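Local coordinates for autoinducer 2-binding protein LsrB (Clostridium saccharobutylicum DSM 13864, PDB 6DSP) that binds the quorum-sensing signal autoinducer-2, here as its cyclic tetrahydroxytetrahydrofuran form, probably in the manner of a sugar-binding protein, at residues R118-L130 with D323-T335. Residues are numbered along the deposited sequence; the frame is centred on the assembly and turned at random.
Sequences RKVMVSQGTPEQL and DTSSGVVLLPERT
Val120-Ser123 and Gly327-Leu330 run side by side as parallel strands in the mixed sheet of one lobe of this periplasmic-binding-protein fold. Five backbone hydrogen bonds join them, from Gly327 N to Lys119 O at 2.9 Å through to Leu331 N to Ser123 O. A strand from near the C terminus thus lies beside the one that ends at the ligand pocket, where the Gln124 side chain contacts the bound signal; its NE2 is hydrogen-bonded to Asp110 OD1 and its OE1 to Gln276 NE2.

Apolar contacts line both faces. Val120 CG1 meets Val329 CG2 at 4.0 Å on the face covered by helix 273-288, while on the other Leu330 CD2 lies against Ser123 CB and the backbone of Gly125.

Polar side chains close the two ends. At the start, Lys119 NZ donates to Ser325 OG (2.8 Å), and that hydroxyl in turn donates to Asp323 OD1. Arg118 NH1 lies 2.9 Å from Ser326 OG at an angle too poor for a hydrogen bond; NH2 makes a salt bridge to Asp112 and bonds Asn312.

At the far end Leu130 CD2 packs on Arg334 CD at 3.6 Å. Thr126, N-cap of the helix starting at Pro127, forms a capping box: Gln129 N donates to Thr126 OG1, Thr126 N to Gln129 OE1, which sits over the centre of one Arg334 guanidinium face. The bend at chi3 (-68°) helps fold that group back, and in its plane NH1 bridges two carbonyls, Gln124 O at 2.8 Å and Leu331 O at 3.0 Å.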
loop_
_atom_site.group_PDB
_atom_site.type_symbol
_atom_site.label_atom_id
_atom_site.label_comp_id
_atom_site.label_asym_id
_atom_site.label_seq_id
_atom_site.Cartn_x
_atom_site.Cartn_y
_atom_site.Cartn_z
ATOM N N ARG A 118 -10.369 7.613 13.153
ATOM C CA ARG A 118 -11.050 7.510 11.867
ATOM C C ARG A 118 -12.203 6.519 12.004
ATOM O O ARG A 118 -12.219 5.673 12.908
ATOM C CB ARG A 118 -10.078 7.062 10.761
ATOM C CG ARG A 118 -9.304 5.694 11.037
ATOM C CD ARG A 118 -10.137 4.548 10.603
ATOM N NE ARG A 118 -9.396 3.281 10.745
ATOM C CZ ARG A 118 -9.923 2.218 11.345
ATOM N NH1 ARG A 118 -11.155 2.266 11.867
ATOM N NH2 ARG A 118 -9.232 1.104 11.366
ATOM N N LYS A 119 -13.162 6.607 11.085
ATOM C CA LYS A 119 -14.357 5.770 11.137
ATOM C C LYS A 119 -14.153 4.439 10.422
ATOM O O LYS A 119 -14.227 3.387 11.043
ATOM C CB LYS A 119 -15.609 6.524 10.637
ATOM C CG LYS A 119 -15.876 7.857 11.379
ATOM C CD LYS A 119 -15.579 7.762 12.872
ATOM C CE LYS A 119 -16.523 6.846 13.610
ATOM N NZ LYS A 119 -16.184 6.713 15.110
ATOM N N VAL A 120 -13.853 4.470 9.146
ATOM C CA VAL A 120 -13.661 3.263 8.363
ATOM C C VAL A 120 -12.322 3.366 7.648
ATOM O O VAL A 120 -11.939 4.439 7.151
ATOM C CB VAL A 120 -14.783 3.109 7.318
ATOM C CG1 VAL A 120 -14.499 1.956 6.348
ATOM C CG2 VAL A 120 -16.117 2.874 8.023
ATOM N N MET A 121 -11.614 2.250 7.594
ATOM C CA MET A 121 -10.409 2.049 6.784
ATOM C C MET A 121 -10.735 1.093 5.638
ATOM O O MET A 121 -11.326 0.043 5.891
ATOM C CB MET A 121 -9.345 1.404 7.672
ATOM C CG MET A 121 -8.160 0.786 6.942
ATOM S SD MET A 121 -7.107 1.998 6.120
ATOM C CE MET A 121 -5.937 0.851 5.419
ATOM N N VAL A 122 -10.410 1.464 4.387
ATOM C CA VAL A 122 -10.521 0.552 3.249
ATOM C C VAL A 122 -9.149 -0.014 2.928
ATOM O O VAL A 122 -8.257 0.685 2.419
ATOM C CB VAL A 122 -11.174 1.194 2.018
ATOM C CG1 VAL A 122 -11.246 0.169 0.901
ATOM C CG2 VAL A 122 -12.581 1.672 2.393
ATOM N N SER A 123 -8.968 -1.294 3.260
ATOM C CA SER A 123 -7.659 -1.927 3.197
ATOM C C SER A 123 -7.584 -2.975 2.090
ATOM O O SER A 123 -8.521 -3.762 1.884
ATOM C CB SER A 123 -7.351 -2.599 4.537
ATOM O OG SER A 123 -6.119 -3.299 4.468
ATOM N N GLN A 124 -6.418 -3.040 1.450
ATOM C CA GLN A 124 -6.128 -3.996 0.403
ATOM C C GLN A 124 -5.942 -5.429 0.912
ATOM O O GLN A 124 -5.902 -6.350 0.085
ATOM C CB GLN A 124 -4.862 -3.574 -0.359
ATOM C CG GLN A 124 -3.616 -3.306 0.506
ATOM C CD GLN A 124 -3.461 -1.852 0.942
ATOM O OE1 GLN A 124 -4.429 -1.227 1.392
ATOM N NE2 GLN A 124 -2.248 -1.331 0.889
ATOM N N GLY A 125 -5.817 -5.656 2.215
ATOM C CA GLY A 125 -5.723 -7.018 2.720
ATOM C C GLY A 125 -5.174 -7.039 4.123
ATOM O O GLY A 125 -4.699 -6.031 4.653
ATOM N N THR A 126 -5.260 -8.223 4.746
ATOM C CA THR A 126 -4.680 -8.340 6.075
ATOM C C THR A 126 -3.161 -8.401 5.957
ATOM O O THR A 126 -2.613 -8.801 4.913
ATOM C CB THR A 126 -5.187 -9.591 6.785
ATOM O OG1 THR A 126 -4.645 -10.734 6.110
ATOM C CG2 THR A 126 -6.733 -9.657 6.784
ATOM N N PRO A 127 -2.448 -8.053 7.032
ATOM C CA PRO A 127 -0.986 -8.098 6.938
ATOM C C PRO A 127 -0.453 -9.510 6.796
ATOM O O PRO A 127 0.586 -9.710 6.173
ATOM C CB PRO A 127 -0.497 -7.384 8.212
ATOM C CG PRO A 127 -1.641 -7.377 9.124
ATOM C CD PRO A 127 -2.911 -7.436 8.281
ATOM N N GLU A 128 -1.155 -10.500 7.334
ATOM C CA GLU A 128 -0.746 -11.881 7.091
ATOM C C GLU A 128 -0.879 -12.234 5.612
ATOM O O GLU A 128 0.038 -12.831 5.025
ATOM C CB GLU A 128 -1.548 -12.840 7.990
ATOM C CG GLU A 128 -1.003 -14.261 7.944
ATOM C CD GLU A 128 -1.692 -15.192 8.931
ATOM O OE1 GLU A 128 -2.313 -14.674 9.898
ATOM O OE2 GLU A 128 -1.608 -16.442 8.744
ATOM N N GLN A 129 -2.016 -11.871 4.994
ATOM C CA GLN A 129 -2.221 -12.153 3.571
ATOM C C GLN A 129 -1.132 -11.492 2.739
ATOM O O GLN A 129 -0.563 -12.099 1.820
ATOM C CB GLN A 129 -3.566 -11.563 3.089
ATOM C CG GLN A 129 -4.826 -12.326 3.395
ATOM C CD GLN A 129 -6.017 -11.598 2.786
ATOM O OE1 GLN A 129 -6.172 -10.355 2.917
ATOM N NE2 GLN A 129 -6.853 -12.348 2.095
ATOM N N LEU A 130 -0.873 -10.211 3.007
ATOM C CA LEU A 130 0.011 -9.449 2.134
ATOM C C LEU A 130 1.470 -9.795 2.398
ATOM O O LEU A 130 2.252 -9.943 1.448
ATOM C CB LEU A 130 -0.267 -7.945 2.288
ATOM C CG LEU A 130 -1.631 -7.541 1.719
ATOM C CD1 LEU A 130 -2.114 -6.217 2.276
ATOM C CD2 LEU A 130 -1.563 -7.491 0.187
ATOM N N ASP A 323 -15.168 -0.098 20.138
ATOM C CA ASP A 323 -16.017 0.896 19.471
ATOM C C ASP A 323 -16.489 0.334 18.130
ATOM O O ASP A 323 -15.717 0.255 17.172
ATOM C CB ASP A 323 -15.231 2.191 19.280
ATOM C CG ASP A 323 -16.022 3.274 18.585
ATOM O OD1 ASP A 323 -17.210 3.093 18.241
ATOM O OD2 ASP A 323 -15.423 4.355 18.404
ATOM N N THR A 324 -17.756 -0.052 18.050
ATOM C CA THR A 324 -18.217 -0.647 16.806
ATOM C C THR A 324 -18.483 0.379 15.714
ATOM O O THR A 324 -18.865 -0.022 14.618
ATOM C CB THR A 324 -19.450 -1.521 17.006
ATOM O OG1 THR A 324 -20.480 -0.678 17.489
ATOM C CG2 THR A 324 -19.190 -2.665 17.994
ATOM N N SER A 325 -18.275 1.678 15.962
ATOM C CA SER A 325 -18.345 2.665 14.891
ATOM C C SER A 325 -17.017 2.810 14.165
ATOM O O SER A 325 -16.899 3.650 13.262
ATOM C CB SER A 325 -18.762 4.027 15.425
ATOM O OG SER A 325 -17.754 4.623 16.227
ATOM N N SER A 326 -16.023 2.002 14.519
ATOM C CA SER A 326 -14.693 2.078 13.922
ATOM C C SER A 326 -14.396 0.701 13.341
ATOM O O SER A 326 -14.439 -0.286 14.078
ATOM C CB SER A 326 -13.679 2.458 15.003
ATOM O OG SER A 326 -12.361 2.404 14.477
ATOM N N GLY A 327 -14.106 0.617 12.049
ATOM C CA GLY A 327 -13.913 -0.683 11.440
ATOM C C GLY A 327 -13.229 -0.618 10.091
ATOM O O GLY A 327 -12.787 0.447 9.641
ATOM N N VAL A 328 -13.167 -1.781 9.436
ATOM C CA VAL A 328 -12.339 -1.985 8.249
ATOM C C VAL A 328 -13.159 -2.661 7.157
ATOM O O VAL A 328 -13.878 -3.636 7.420
ATOM C CB VAL A 328 -11.126 -2.878 8.618
ATOM C CG1 VAL A 328 -10.316 -3.277 7.375
ATOM C CG2 VAL A 328 -10.253 -2.225 9.677
ATOM N N VAL A 329 -12.998 -2.199 5.918
ATOM C CA VAL A 329 -13.509 -2.895 4.740
ATOM C C VAL A 329 -12.296 -3.440 4.001
ATOM O O VAL A 329 -11.341 -2.699 3.750
ATOM C CB VAL A 329 -14.314 -1.938 3.846
ATOM C CG1 VAL A 329 -14.627 -2.583 2.515
ATOM C CG2 VAL A 329 -15.589 -1.505 4.565
ATOM N N LEU A 330 -12.320 -4.736 3.676
ATOM C CA LEU A 330 -11.223 -5.409 2.981
ATOM C C LEU A 330 -11.542 -5.608 1.502
ATOM O O LEU A 330 -12.634 -6.074 1.152
ATOM C CB LEU A 330 -10.999 -6.791 3.619
ATOM C CG LEU A 330 -10.368 -6.733 5.019
ATOM C CD1 LEU A 330 -10.510 -8.061 5.771
ATOM C CD2 LEU A 330 -8.911 -6.282 4.947
ATOM N N LEU A 331 -10.564 -5.342 0.630
ATOM C CA LEU A 331 -10.729 -5.731 -0.763
ATOM C C LEU A 331 -10.823 -7.252 -0.867
ATOM O O LEU A 331 -10.085 -7.973 -0.175
ATOM C CB LEU A 331 -9.517 -5.284 -1.568
ATOM C CG LEU A 331 -9.352 -3.780 -1.756
ATOM C CD1 LEU A 331 -8.216 -3.563 -2.735
ATOM C CD2 LEU A 331 -10.643 -3.118 -2.240
ATOM N N PRO A 332 -11.684 -7.771 -1.745
ATOM C CA PRO A 332 -11.834 -9.224 -1.865
ATOM C C PRO A 332 -10.703 -9.930 -2.583
ATOM O O PRO A 332 -10.610 -11.158 -2.484
ATOM C CB PRO A 332 -13.143 -9.377 -2.654
ATOM C CG PRO A 332 -13.263 -8.140 -3.443
ATOM C CD PRO A 332 -12.692 -7.050 -2.540
ATOM N N GLU A 333 -9.864 -9.234 -3.334
ATOM C CA GLU A 333 -8.827 -9.963 -4.043
ATOM C C GLU A 333 -7.590 -9.103 -4.217
ATOM O O GLU A 333 -7.653 -7.872 -4.183
ATOM C CB GLU A 333 -9.292 -10.564 -5.373
ATOM C CG GLU A 333 -9.350 -9.594 -6.500
ATOM C CD GLU A 333 -9.994 -10.208 -7.737
ATOM O OE1 GLU A 333 -10.553 -11.320 -7.631
ATOM O OE2 GLU A 333 -9.951 -9.567 -8.810
ATOM N N ARG A 334 -6.457 -9.773 -4.337
ATOM C CA ARG A 334 -5.186 -9.196 -4.740
ATOM C C ARG A 334 -4.737 -9.877 -6.027
ATOM O O ARG A 334 -5.269 -10.930 -6.411
ATOM C CB ARG A 334 -4.146 -9.311 -3.613
ATOM C CG ARG A 334 -4.543 -8.447 -2.406
ATOM C CD ARG A 334 -4.502 -9.213 -1.092
ATOM N NE ARG A 334 -5.536 -10.236 -1.039
ATOM C CZ ARG A 334 -6.809 -10.009 -0.743
ATOM N NH1 ARG A 334 -7.252 -8.787 -0.457
ATOM N NH2 ARG A 334 -7.655 -11.029 -0.748
ATOM N N THR A 335 -3.749 -9.280 -6.702
ATOM C CA THR A 335 -3.399 -9.654 -8.064
ATOM C C THR A 335 -1.902 -9.889 -8.156
ATOM O O THR A 335 -1.114 -9.064 -7.686
ATOM C CB THR A 335 -3.800 -8.548 -9.053
ATOM O OG1 THR A 335 -5.180 -8.203 -8.832
ATOM C CG2 THR A 335 -3.591 -9.036 -10.494
#